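Local structure of putative exported protein (Bordetella pertussis Tohama I, 2PFY) at residues Ser3-Glu9 against Val60-Leu66; Gly111-Gly117 against Phe210-Lys215; Ala20-Ala24 against Ile37-Ser41; Asp80-Phe84 against Ala202-Gln208; Pro160-Gln164 against Gly175-Ala179. The protein binds pyroglutamic acid and is probably the extracytoplasmic solute receptor of a tripartite ATP-independent periplasmic (TRAP) transport system. All blocks are in the same frame, centred on the assembly; numbering follows the deposited sequence.

Contact 1 (Ser3-Glu9 against Val60-Leu66); sequences SWTMTAE and VQIGEVL
M6 pairs with I62, and T7 with G63, where two neighbouring parallel strands meet inside the five-stranded mixed sheet. The axes of strands 3-7 and 62-66 approach to 4.6 Å and diverge by 9°. T7 N donates to I62 O at 3.2 Å. E64 N donates to T7 O at 2.7 Å. Before this regular pairing a side chain stands in for a backbone acceptor: T5 N donates to Q61 OE1 at 2.7 Å. Q61 N returns a weak bond to T5 O. The Q61 chain bends at its second torsion (chi2 87°), and its amide lies almost parallel to the W4 indole. Q61 CB sits over the face of W4, 3.6 Å from the centroid of the five-membered ring, a CH-pi contact. The strand order 2-1-3-5-4 of this sheet is that of type II periplasmic binding proteins. Beyond the strand pairing, toward the ligand, two glutamates trade bonds with backbone amides. E9 N donates to E64 OE1 at 2.8 Å. L66 N meets E9 OE1 at 3.0 Å, from above the carboxylate plane. E9 OE1 also forms a salt bridge with R48, which lines the pyroglutamate pocket together with L66. E9 OE2 and E64 OE2 are 4.2 Å apart. Water 3 donates to both and probably eases their repulsion, while S209 gives E64 OE2 a further hydrogen bond.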
# COMPACT_ATOMS: atom_id res chain seq x y z
N SER A 3 -11.95 14.03 -20.59
CA SER A 3 -10.92 12.99 -20.50
C SER A 3 -9.98 13.29 -19.34
O SER A 3 -9.46 14.41 -19.25
CB SER A 3 -10.05 12.93 -21.76
OG SER A 3 -10.86 13.04 -22.90
N TRP A 4 -9.73 12.28 -18.51
CA TRP A 4 -8.81 12.35 -17.37
C TRP A 4 -7.70 11.36 -17.65
O TRP A 4 -7.96 10.26 -18.16
CB TRP A 4 -9.47 11.60 -16.24
CG TRP A 4 -10.02 12.20 -15.08
CD1 TRP A 4 -10.25 11.54 -13.87
CD2 TRP A 4 -10.53 13.46 -14.94
NE1 TRP A 4 -10.80 12.37 -12.98
CE2 TRP A 4 -11.01 13.56 -13.62
CE3 TRP A 4 -10.61 14.55 -15.77
CZ2 TRP A 4 -11.55 14.70 -13.14
CZ3 TRP A 4 -11.13 15.63 -15.29
CH2 TRP A 4 -11.60 15.72 -13.99
N THR A 5 -6.50 11.66 -17.17
CA THR A 5 -5.44 10.66 -17.14
C THR A 5 -5.19 10.25 -15.70
O THR A 5 -5.16 11.09 -14.80
CB THR A 5 -4.12 11.21 -17.76
OG1 THR A 5 -4.37 11.55 -19.13
CG2 THR A 5 -2.99 10.11 -17.71
N MSE A 6 -5.06 8.95 -15.50
CA MSE A 6 -4.82 8.42 -14.19
C MSE A 6 -3.45 7.72 -14.15
O MSE A 6 -3.07 7.03 -15.09
CB MSE A 6 -5.92 7.43 -13.82
CG MSE A 6 -5.76 6.77 -12.44
SE MSE A 6 -7.39 5.75 -11.98
CE MSE A 6 -8.75 7.02 -11.94
N THR A 7 -2.76 7.88 -13.03
CA THR A 7 -1.55 7.09 -12.80
C THR A 7 -1.92 5.96 -11.83
O THR A 7 -2.67 6.17 -10.87
CB THR A 7 -0.36 7.95 -12.27
OG1 THR A 7 0.79 7.10 -12.04
CG2 THR A 7 -0.73 8.64 -10.92
N ALA A 8 -1.39 4.77 -12.09
CA ALA A 8 -1.47 3.65 -11.15
C ALA A 8 -0.06 3.13 -10.93
O ALA A 8 0.78 3.09 -11.86
CB ALA A 8 -2.36 2.53 -11.70
N GLU A 9 0.20 2.73 -9.70
CA GLU A 9 1.54 2.39 -9.22
C GLU A 9 2.13 1.07 -9.79
O GLU A 9 3.30 0.98 -10.16
CB GLU A 9 1.41 2.25 -7.72
CG GLU A 9 2.47 2.86 -6.94
CD GLU A 9 2.28 2.60 -5.48
OE1 GLU A 9 2.34 3.56 -4.71
OE2 GLU A 9 2.09 1.44 -5.11
N VAL A 60 -1.69 14.73 -13.57
CA VAL A 60 -2.81 13.86 -13.77
C VAL A 60 -3.96 14.45 -12.98
O VAL A 60 -3.75 15.20 -12.02
CB VAL A 60 -2.50 12.39 -13.28
CG1 VAL A 60 -1.35 11.79 -14.11
CG2 VAL A 60 -2.09 12.38 -11.82
N GLN A 61 -5.17 14.05 -13.34
CA GLN A 61 -6.36 14.45 -12.58
C GLN A 61 -6.67 13.52 -11.44
O GLN A 61 -7.39 13.89 -10.50
CB GLN A 61 -7.57 14.55 -13.51
CG GLN A 61 -7.46 15.64 -14.54
CD GLN A 61 -6.76 15.15 -15.79
OE1 GLN A 61 -6.33 14.02 -15.85
NE2 GLN A 61 -6.61 16.03 -16.82
N ILE A 62 -6.09 12.30 -11.49
CA ILE A 62 -6.42 11.29 -10.52
C ILE A 62 -5.28 10.27 -10.49
O ILE A 62 -4.57 10.05 -11.52
CB ILE A 62 -7.81 10.66 -10.88
CG1 ILE A 62 -8.36 9.79 -9.73
CG2 ILE A 62 -7.75 9.94 -12.29
CD1 ILE A 62 -9.85 9.32 -9.95
N GLY A 63 -5.06 9.65 -9.35
CA GLY A 63 -3.98 8.67 -9.30
C GLY A 63 -4.11 7.71 -8.14
O GLY A 63 -4.75 8.02 -7.14
N GLU A 64 -3.51 6.54 -8.32
CA GLU A 64 -3.44 5.54 -7.29
C GLU A 64 -2.04 5.53 -6.66
O GLU A 64 -1.02 5.65 -7.36
CB GLU A 64 -3.85 4.16 -7.87
CG GLU A 64 -3.83 3.03 -6.82
CD GLU A 64 -2.43 2.45 -6.64
OE1 GLU A 64 -1.71 2.31 -7.67
OE2 GLU A 64 -2.05 2.17 -5.47
N VAL A 65 -2.00 5.43 -5.33
CA VAL A 65 -0.72 5.40 -4.59
C VAL A 65 -0.90 4.74 -3.22
O VAL A 65 -2.00 4.74 -2.64
CB VAL A 65 -0.06 6.84 -4.48
CG1 VAL A 65 -0.89 7.78 -3.61
CG2 VAL A 65 1.42 6.81 -4.00
N LEU A 66 0.20 4.16 -2.74
CA LEU A 66 0.30 3.63 -1.40
C LEU A 66 0.01 4.78 -0.44
O LEU A 66 0.67 5.84 -0.51
CB LEU A 66 1.74 3.12 -1.18
CG LEU A 66 2.04 2.43 0.16
CD1 LEU A 66 1.37 1.04 0.19
CD2 LEU A 66 3.56 2.33 0.41
O HOH W 1 -5.21 14.17 -19.27
O HOH W 2 0.71 5.75 -9.45
O HOH W 3 -0.06 0.99 -3.56

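Contact 2 (Gly111-Gly117 against Phe210-Lys215); sequences GIVLVYG and FVIANK
A classic beta bulge sets two residues, V115 and Y116, against the single residue V211 between antiparallel strands 112-117 and 210-214. Strand 112-119 is an outermost strand of the five-stranded sheet. At the bulge V211 O accepts two amides: V115 N at 2.8 Å and, weakly, Y116 N at 3.4 Å. V211 N donates to Y116 O at 2.8 Å. Two residues on from V211, A213 forms a hydrogen-bonded pair with V113. V113 N reaches A213 O at 2.8 Å, and A213 N reaches V113 O at 2.7 Å. Just past the strand pairing, K215 N donates to G111 O at 2.9 Å, with the donor 46° out of the carbonyl plane. G111 is the C-prime residue of a Schellman motif that ends helix 89-108, so G111 N and I112 N turn back to D108 O and L107 O. N214 caps the next helix, its OD1 accepting A217 N and its ND2 donating to V55 O, while K215 NZ forms a salt bridge with D108. F210, I212 and N214 bond on to strand 62-66. L114 and F210 cross at about a right angle on one face of the sheet. On the opposite face, Y116 CG stands between its backbone N and carbonyl carbon (chi1 78°), which sets the ring against V211. V211 CG2 lies over one face of that ring, 3.4 Å from Y116 CZ.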
# COMPACT_ATOMS: atom_id res chain seq x y z
N GLY A 111 -6.28 20.35 -1.43
CA GLY A 111 -6.81 20.39 -2.79
C GLY A 111 -6.90 19.00 -3.43
O GLY A 111 -6.82 18.86 -4.66
N ILE A 112 -7.08 17.97 -2.59
CA ILE A 112 -7.21 16.57 -3.05
C ILE A 112 -8.48 15.88 -2.53
O ILE A 112 -8.80 16.01 -1.37
CB ILE A 112 -5.99 15.74 -2.61
CG1 ILE A 112 -4.72 16.30 -3.25
CG2 ILE A 112 -6.19 14.23 -2.93
CD1 ILE A 112 -3.43 15.80 -2.58
N VAL A 113 -9.15 15.10 -3.38
CA VAL A 113 -10.32 14.32 -3.00
C VAL A 113 -9.93 12.83 -2.89
O VAL A 113 -9.39 12.27 -3.84
CB VAL A 113 -11.47 14.46 -4.07
CG1 VAL A 113 -12.65 13.58 -3.75
CG2 VAL A 113 -11.89 15.92 -4.22
N LEU A 114 -10.23 12.24 -1.74
CA LEU A 114 -10.09 10.80 -1.53
C LEU A 114 -11.27 10.12 -2.19
O LEU A 114 -12.41 10.32 -1.79
CB LEU A 114 -9.99 10.50 -0.02
CG LEU A 114 -10.03 9.10 0.66
CD1 LEU A 114 -9.69 7.91 -0.23
CD2 LEU A 114 -9.14 9.13 1.92
N VAL A 115 -11.00 9.36 -3.24
CA VAL A 115 -12.06 8.69 -3.98
C VAL A 115 -12.33 7.30 -3.36
O VAL A 115 -13.46 7.02 -2.92
CB VAL A 115 -11.72 8.59 -5.48
CG1 VAL A 115 -12.79 7.80 -6.23
CG2 VAL A 115 -11.51 10.02 -6.09
N TYR A 116 -11.32 6.43 -3.30
CA TYR A 116 -11.52 5.14 -2.63
C TYR A 116 -10.18 4.55 -2.18
O TYR A 116 -9.14 5.00 -2.64
CB TYR A 116 -12.32 4.16 -3.52
CG TYR A 116 -11.50 3.49 -4.63
CD1 TYR A 116 -10.72 2.33 -4.37
CD2 TYR A 116 -11.50 4.00 -5.93
CE1 TYR A 116 -9.94 1.73 -5.42
CE2 TYR A 116 -10.77 3.39 -6.99
CZ TYR A 116 -9.99 2.26 -6.70
OH TYR A 116 -9.27 1.67 -7.70
N GLY A 117 -10.25 3.56 -1.27
CA GLY A 117 -9.11 2.79 -0.79
C GLY A 117 -9.25 1.30 -1.11
O GLY A 117 -10.36 0.80 -1.37
N PHE A 210 -4.62 4.06 -2.02
CA PHE A 210 -5.84 4.84 -2.36
C PHE A 210 -5.80 5.56 -3.69
O PHE A 210 -4.74 5.71 -4.30
CB PHE A 210 -6.38 5.75 -1.19
CG PHE A 210 -5.44 6.87 -0.73
CD1 PHE A 210 -5.76 7.58 0.44
CD2 PHE A 210 -4.23 7.17 -1.39
CE1 PHE A 210 -4.92 8.62 0.94
CE2 PHE A 210 -3.39 8.19 -0.90
CZ PHE A 210 -3.73 8.92 0.29
N VAL A 211 -6.99 5.99 -4.12
CA VAL A 211 -7.17 6.68 -5.37
C VAL A 211 -7.62 8.08 -4.99
O VAL A 211 -8.61 8.26 -4.27
CB VAL A 211 -8.16 5.97 -6.28
CG1 VAL A 211 -8.60 6.88 -7.50
CG2 VAL A 211 -7.54 4.66 -6.80
N ILE A 212 -6.85 9.07 -5.42
CA ILE A 212 -7.04 10.44 -4.96
C ILE A 212 -7.18 11.32 -6.22
O ILE A 212 -6.48 11.09 -7.20
CB ILE A 212 -5.86 10.93 -4.03
CG1 ILE A 212 -4.48 10.67 -4.68
CG2 ILE A 212 -5.91 10.27 -2.63
CD1 ILE A 212 -3.28 11.35 -4.01
N ALA A 213 -8.06 12.32 -6.18
CA ALA A 213 -8.30 13.18 -7.34
C ALA A 213 -7.97 14.65 -7.08
O ALA A 213 -8.01 15.11 -5.95
CB ALA A 213 -9.76 13.01 -7.89
N ASN A 214 -7.59 15.36 -8.14
CA ASN A 214 -7.38 16.83 -8.07
C ASN A 214 -8.75 17.45 -7.78
O ASN A 214 -9.68 17.25 -8.54
CB ASN A 214 -6.81 17.34 -9.38
CG ASN A 214 -6.57 18.86 -9.37
OD1 ASN A 214 -7.48 19.66 -9.64
ND2 ASN A 214 -5.34 19.26 -9.06
N LYS A 215 -8.86 18.18 -6.66
CA LYS A 215 -10.16 18.74 -6.22
C LYS A 215 -10.77 19.71 -7.23
O LYS A 215 -11.93 19.57 -7.56
CB LYS A 215 -10.05 19.39 -4.83
CG LYS A 215 -11.39 19.76 -4.21
CD LYS A 215 -11.13 20.41 -2.85
CE LYS A 215 -12.39 20.91 -2.20
NZ LYS A 215 -12.01 21.47 -0.87

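Contact 3 (Ala20-Ala24 against Ile37-Ser41); sequences ARQFA and IKVQS
A24 packs its methyl against I37 and V39, and this is the tight part of the contact between helix 20-24 and strand 37-40. A24 CB lies 3.9 Å from I37 CB and the same distance from V39 CG2. It also sits 3.5 Å from I37 O. F23 adds an apolar touch, with its CE2 4.1 Å from I37 CD1. The other side is looser and wetter. R21 runs extended from CG to NE and lays one face of its guanidinium over V39 CG1. R21 NH2 makes a weak bond to V39 O at 3.3 Å. Water 4 accepts from R21 NH1 and donates to V39 O, so it bridges the same two groups. R21 NE forms a salt bridge with D12, which also hydrogen-bonds S41 OG. Beyond A24 the backbones are linked through solvent: waters 5 and 6 bridge A24 O and I37 N, and water 5 is 2.7 Å from each. The contact closes the beta-alpha-beta crossover of strand 2-7, helix 15-30 and strand 35-40. Strand 35-40 is outermost in the sheet. F23 reaches on to M6 of strand 2-7, to V115 and Y116 of strand 112-119, and to helix 223-257.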
# COMPACT_ATOMS: atom_id res chain seq x y z
N ALA A 20 -8.45 -0.55 -10.23
CA ALA A 20 -8.48 0.81 -10.73
C ALA A 20 -8.96 0.88 -12.20
O ALA A 20 -9.73 1.77 -12.57
CB ALA A 20 -7.12 1.49 -10.53
N ARG A 21 -8.50 -0.06 -13.03
CA ARG A 21 -8.98 -0.20 -14.42
C ARG A 21 -10.50 -0.44 -14.47
O ARG A 21 -11.24 0.20 -15.28
CB ARG A 21 -8.19 -1.29 -15.19
CG ARG A 21 -6.69 -0.82 -15.47
CD ARG A 21 -5.97 -1.75 -16.48
NE ARG A 21 -4.63 -1.24 -16.80
CZ ARG A 21 -4.38 -0.22 -17.61
NH1 ARG A 21 -5.38 0.42 -18.20
NH2 ARG A 21 -3.14 0.17 -17.85
N GLN A 22 -10.99 -1.31 -13.60
CA GLN A 22 -12.42 -1.60 -13.61
C GLN A 22 -13.19 -0.36 -13.14
O GLN A 22 -14.30 -0.03 -13.67
CB GLN A 22 -12.72 -2.83 -12.75
CG GLN A 22 -14.24 -3.19 -12.75
CD GLN A 22 -14.54 -4.55 -12.14
OE1 GLN A 22 -13.64 -5.40 -11.96
NE2 GLN A 22 -15.80 -4.75 -11.78
N PHE A 23 -12.63 0.33 -12.15
CA PHE A 23 -13.17 1.61 -11.66
C PHE A 23 -13.26 2.64 -12.80
O PHE A 23 -14.31 3.28 -12.97
CB PHE A 23 -12.35 2.13 -10.47
CG PHE A 23 -12.47 3.63 -10.25
CD1 PHE A 23 -13.57 4.16 -9.57
CD2 PHE A 23 -11.49 4.49 -10.74
CE1 PHE A 23 -13.70 5.56 -9.39
CE2 PHE A 23 -11.61 5.91 -10.58
CZ PHE A 23 -12.70 6.43 -9.89
N ALA A 24 -12.18 2.78 -13.59
CA ALA A 24 -12.20 3.70 -14.75
C ALA A 24 -13.31 3.30 -15.77
O ALA A 24 -14.05 4.16 -16.30
CB ALA A 24 -10.77 3.76 -15.44
N ILE A 37 -11.59 7.92 -18.12
CA ILE A 37 -10.34 7.94 -17.40
C ILE A 37 -9.43 6.91 -18.06
O ILE A 37 -9.79 5.76 -18.17
CB ILE A 37 -10.54 7.61 -15.92
CG1 ILE A 37 -11.54 8.62 -15.28
CG2 ILE A 37 -9.15 7.56 -15.22
CD1 ILE A 37 -12.00 8.28 -13.85
N LYS A 38 -8.27 7.35 -18.51
CA LYS A 38 -7.28 6.45 -19.13
C LYS A 38 -6.17 6.20 -18.11
O LYS A 38 -5.55 7.12 -17.62
CB LYS A 38 -6.72 7.06 -20.42
CG LYS A 38 -7.77 7.64 -21.37
CD LYS A 38 -7.83 9.23 -21.27
CE LYS A 38 -9.23 9.76 -21.31
NZ LYS A 38 -9.87 9.76 -22.69
N VAL A 39 -5.93 4.92 -17.81
CA VAL A 39 -5.00 4.52 -16.76
C VAL A 39 -3.65 4.19 -17.39
O VAL A 39 -3.56 3.41 -18.37
CB VAL A 39 -5.52 3.29 -15.98
CG1 VAL A 39 -4.47 2.82 -14.97
CG2 VAL A 39 -6.89 3.59 -15.28
N GLN A 40 -2.61 4.81 -16.86
CA GLN A 40 -1.23 4.45 -17.20
C GLN A 40 -0.62 3.85 -15.97
O GLN A 40 -0.38 4.53 -14.97
CB GLN A 40 -0.44 5.68 -17.68
CG GLN A 40 -1.14 6.27 -18.92
CD GLN A 40 -0.29 7.25 -19.67
OE1 GLN A 40 0.87 6.98 -19.91
NE2 GLN A 40 -0.87 8.40 -20.06
N SER A 41 -0.36 2.55 -16.04
CA SER A 41 0.01 1.84 -14.84
C SER A 41 1.54 1.65 -14.76
O SER A 41 2.31 2.22 -15.57
CB SER A 41 -0.69 0.49 -14.85
OG SER A 41 -0.17 -0.25 -15.92
O HOH W 4 -4.57 2.15 -20.78
O HOH W 5 -13.84 6.79 -17.04
O HOH W 6 -12.77 5.14 -18.77

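Contact 4 (Asp80-Phe84 against Ala202-Gln208); sequences DSVPF and AQAFIPQ
F205 lays one face of its ring over S81, whose CA is 3.8 Å from the ring centroid in a CH-pi contact. S81 OG lies 3.5 Å from F205 CE1. P207 CB meets the edge of the same ring in its plane. The F205 ring is carried there by CG lying between the backbone N and the carbonyl carbon (chi1 56°). At the other end of the contact, F84 puts a ring face over A204 CA, off toward the rim. F84 CE1 comes 3.4 Å from A202 O. The backbone of F84 is tied too: F84 N donates to A204 O at 2.7 Å, and P83 CA makes a CA-H...O contact to the same oxygen. D80 holds the end nearest the ligand pocket. Q208 N donates to D80 OD2 at 2.7 Å, from 53° above the carboxylate plane. Water 7 donates to D80 OD2 at 2.6 Å and also to Q208 O. S81 OG donates to D80 OD1 at 2.9 Å. Segment 80-84 lies in the loop between strand 62-66 and helix 89-108. Segment 202-208 leads from the four-stranded sheet into the five-stranded one, so it is one of the connections between the two lobes of the periplasmic binding protein fold. P207 lies in this crossing and touches pyroglutamic acid. Its backbone bonds to W120, another pocket residue. The D80 carboxylate is buried, yet it receives hydrogen bonds from a backbone amide, a hydroxyl and a water. Three neutral donors of this kind would probably help to stabilise a negative charge there.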
# COMPACT_ATOMS: atom_id res chain seq x y z
N ASP A 80 -1.29 2.46 9.04
CA ASP A 80 -1.51 1.14 8.45
C ASP A 80 -0.23 0.32 8.32
O ASP A 80 -0.27 -0.86 7.90
CB ASP A 80 -2.25 1.27 7.09
CG ASP A 80 -1.37 1.88 5.99
OD1 ASP A 80 -0.17 2.14 6.22
OD2 ASP A 80 -1.88 2.12 4.87
N SER A 81 0.91 0.92 8.67
CA SER A 81 2.20 0.26 8.56
C SER A 81 2.88 -0.03 9.92
O SER A 81 4.04 -0.44 9.94
CB SER A 81 3.14 1.03 7.63
OG SER A 81 2.57 1.15 6.33
N VAL A 82 2.18 0.21 11.02
CA VAL A 82 2.72 -0.13 12.35
C VAL A 82 2.64 -1.65 12.57
O VAL A 82 1.55 -2.20 12.54
CB VAL A 82 1.94 0.58 13.50
CG1 VAL A 82 2.42 0.04 14.89
CG2 VAL A 82 2.04 2.12 13.39
N PRO A 83 3.80 -2.32 12.74
CA PRO A 83 3.76 -3.78 12.86
C PRO A 83 2.86 -4.30 13.97
O PRO A 83 2.87 -3.78 15.10
CB PRO A 83 5.23 -4.18 13.05
CG PRO A 83 6.02 -3.04 12.37
CD PRO A 83 5.19 -1.80 12.72
N PHE A 84 2.04 -5.27 13.60
CA PHE A 84 1.17 -6.00 14.52
C PHE A 84 0.06 -5.21 15.23
O PHE A 84 -0.66 -5.74 16.09
CB PHE A 84 2.01 -6.86 15.46
CG PHE A 84 2.83 -7.84 14.72
CD1 PHE A 84 2.24 -8.94 14.12
CD2 PHE A 84 4.18 -7.61 14.50
CE1 PHE A 84 2.99 -9.84 13.38
CE2 PHE A 84 4.95 -8.51 13.75
CZ PHE A 84 4.35 -9.63 13.20
N ALA A 202 4.65 -13.33 7.67
CA ALA A 202 4.74 -12.50 8.86
C ALA A 202 3.45 -11.79 9.25
O ALA A 202 3.20 -11.54 10.42
CB ALA A 202 5.86 -11.47 8.70
N GLN A 203 2.62 -11.47 8.25
CA GLN A 203 1.52 -10.51 8.42
C GLN A 203 1.93 -9.31 9.28
O GLN A 203 1.24 -8.96 10.24
CB GLN A 203 0.28 -11.20 9.04
CG GLN A 203 -0.31 -12.34 8.19
CD GLN A 203 -1.61 -12.91 8.76
OE1 GLN A 203 -2.55 -12.17 9.12
NE2 GLN A 203 -1.67 -14.23 8.83
N ALA A 204 3.06 -8.68 8.97
CA ALA A 204 3.55 -7.58 9.82
C ALA A 204 2.52 -6.43 9.90
O ALA A 204 2.27 -5.86 10.98
CB ALA A 204 4.88 -7.08 9.33
N PHE A 205 1.92 -6.10 8.76
CA PHE A 205 0.86 -5.13 8.68
C PHE A 205 0.14 -5.25 7.35
O PHE A 205 0.49 -6.06 6.47
CB PHE A 205 1.40 -3.69 8.91
CG PHE A 205 2.49 -3.29 7.97
CD1 PHE A 205 2.20 -2.64 6.75
CD2 PHE A 205 3.81 -3.61 8.25
CE1 PHE A 205 3.21 -2.28 5.85
CE2 PHE A 205 4.85 -3.27 7.33
CZ PHE A 205 4.55 -2.59 6.16
N ILE A 206 -0.93 -4.48 7.21
CA ILE A 206 -1.62 -4.49 5.94
C ILE A 206 -1.79 -3.05 5.39
O ILE A 206 -2.70 -2.31 5.83
CB ILE A 206 -2.87 -5.50 5.84
CG1 ILE A 206 -4.16 -4.82 5.50
CG2 ILE A 206 -2.99 -6.62 6.93
CD1 ILE A 206 -4.23 -4.57 4.12
N PRO A 207 -0.88 -2.64 4.47
CA PRO A 207 -0.85 -1.24 4.05
C PRO A 207 -1.94 -1.01 3.01
O PRO A 207 -2.28 -1.91 2.24
CB PRO A 207 0.56 -1.06 3.50
CG PRO A 207 0.90 -2.50 2.90
CD PRO A 207 0.14 -3.47 3.78
N GLN A 208 -2.54 0.17 3.07
CA GLN A 208 -3.61 0.53 2.14
C GLN A 208 -3.06 1.25 0.94
O GLN A 208 -2.01 1.88 0.99
CB GLN A 208 -4.62 1.45 2.81
CG GLN A 208 -5.24 0.90 4.09
CD GLN A 208 -6.00 -0.40 3.88
OE1 GLN A 208 -6.67 -0.60 2.89
NE2 GLN A 208 -5.91 -1.28 4.85
O HOH W 7 -0.08 2.43 3.00
O HOH W 8 -1.99 -2.98 9.45
O HOH W 9 -0.35 -4.34 11.75

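Contact 5 (Pro160-Gln164 against Gly175-Ala179); sequences PTTVQ and GVIDA
V163 and I177 reach toward each other tip to tip, with V163 CG2 3.9 Å from I177 CG2. The same I177 methyl also meets T161, whose CB is 3.8 Å away. I177 CG2 can touch both because it stands anti to the carbonyl carbon, while CG1 is tucked between the backbone N and that carbon (chi1 58°). In V163 it is CG1 that lies anti to the backbone N (chi1 180°). This places CG2 beside that N, facing I177. T161 uses its two branches differently. OG1 lies beside the backbone N (chi1 -43°), which turns CG2 anti to that N and toward V176 CG1, 3.8 Å away. The two side chains cross at a slant. T161 OG1 bonds to V159 O, so the polar branch is satisfied within its own strand. V176 likewise has CG1 anti to its backbone N, and this is the branch that meets T161. V163 CG2 is also near V176 CG1, at 4.5 Å. No hydrogen bond links the two segments; the contact is made of methyl and methine groups. It brings the end of strand 159-162 against the loop that follows helix 168-173. That helix ends in a Schellman motif with G175 at positive phi, and the chain then turns back past the strand toward strand 180-182. A171 of the helix touches both V163 and I177. V163 O accepts from R143 NE, and R143 lines the pyroglutamate pocket. The side chain of V163 is itself about 8 Å from the ligand.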
# COMPACT_ATOMS: atom_id res chain seq x y z
N PRO A 160 18.40 -0.18 5.75
CA PRO A 160 17.29 0.12 4.83
C PRO A 160 17.78 0.71 3.52
O PRO A 160 18.70 1.53 3.50
CB PRO A 160 16.40 1.07 5.61
CG PRO A 160 17.12 1.40 6.88
CD PRO A 160 18.37 0.63 6.97
N THR A 161 17.19 0.25 2.43
CA THR A 161 17.53 0.70 1.11
C THR A 161 16.19 0.87 0.37
O THR A 161 15.46 -0.11 0.14
CB THR A 161 18.48 -0.32 0.41
OG1 THR A 161 19.50 -0.78 1.36
CG2 THR A 161 19.15 0.32 -0.76
N THR A 162 15.85 2.11 0.06
CA THR A 162 14.56 2.43 -0.58
C THR A 162 14.58 1.97 -2.02
O THR A 162 15.44 2.38 -2.81
CB THR A 162 14.24 3.95 -0.51
OG1 THR A 162 14.13 4.32 0.86
CG2 THR A 162 12.91 4.30 -1.22
N VAL A 163 13.65 1.09 -2.38
CA VAL A 163 13.54 0.65 -3.77
C VAL A 163 12.05 0.61 -4.11
O VAL A 163 11.27 -0.02 -3.40
CB VAL A 163 14.18 -0.76 -4.01
CG1 VAL A 163 14.03 -1.18 -5.47
CG2 VAL A 163 15.67 -0.77 -3.63
N GLN A 164 11.66 1.31 -5.17
CA GLN A 164 10.25 1.35 -5.53
C GLN A 164 9.92 0.04 -6.22
O GLN A 164 10.83 -0.63 -6.75
CB GLN A 164 9.95 2.57 -6.42
CG GLN A 164 10.17 3.98 -5.74
CD GLN A 164 9.45 4.12 -4.42
OE1 GLN A 164 8.37 3.55 -4.22
NE2 GLN A 164 10.05 4.89 -3.50
N GLY A 175 22.55 -6.70 -6.53
CA GLY A 175 22.95 -6.81 -5.13
C GLY A 175 22.69 -5.59 -4.29
O GLY A 175 23.23 -5.45 -3.19
N VAL A 176 21.86 -4.68 -4.78
CA VAL A 176 21.53 -3.51 -4.02
C VAL A 176 20.73 -3.91 -2.81
O VAL A 176 20.84 -3.30 -1.76
CB VAL A 176 20.78 -2.42 -4.88
CG1 VAL A 176 20.07 -1.38 -3.99
CG2 VAL A 176 21.78 -1.74 -5.84
N ILE A 177 19.92 -4.96 -2.95
CA ILE A 177 19.15 -5.45 -1.82
C ILE A 177 19.28 -6.97 -1.76
O ILE A 177 19.47 -7.62 -2.78
CB ILE A 177 17.66 -5.00 -1.83
CG1 ILE A 177 16.96 -5.45 -3.13
CG2 ILE A 177 17.55 -3.46 -1.56
CD1 ILE A 177 15.41 -5.23 -3.16
N ASP A 178 19.14 -7.54 -0.56
CA ASP A 178 19.26 -8.99 -0.40
C ASP A 178 18.04 -9.62 0.26
O ASP A 178 17.94 -10.84 0.30
CB ASP A 178 20.50 -9.32 0.44
CG ASP A 178 21.81 -9.01 -0.28
OD1 ASP A 178 22.12 -9.63 -1.31
OD2 ASP A 178 22.55 -8.15 0.22
N ALA A 179 17.13 -8.79 0.78
CA ALA A 179 15.91 -9.23 1.48
C ALA A 179 14.82 -8.15 1.39
O ALA A 179 15.12 -6.97 1.18
CB ALA A 179 16.21 -9.56 2.98

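Contacts 1, 2 and 3 belong to the five-stranded sheet and its flanking helix 15-30. Their centres are 8 to 14 Å apart, and each touches the other two. Strands 62-66 and 208-214 join contact 1 to contact 2. Along the chain, contact 3 is nested inside contact 1, and both close before contact 2 opens. Contact 4 lies about 24 Å from contact 1 between centres, but L66 touches P207 and Q208. Along the chain the segments of contact 4 alternate with those of contact 2. Contact 5, nested inside both, is centred about 26 Å from contact 1. Contacts 1, 4 and 5 thus approach the bound pyroglutamic acid, consistent with a ligand held between two lobes.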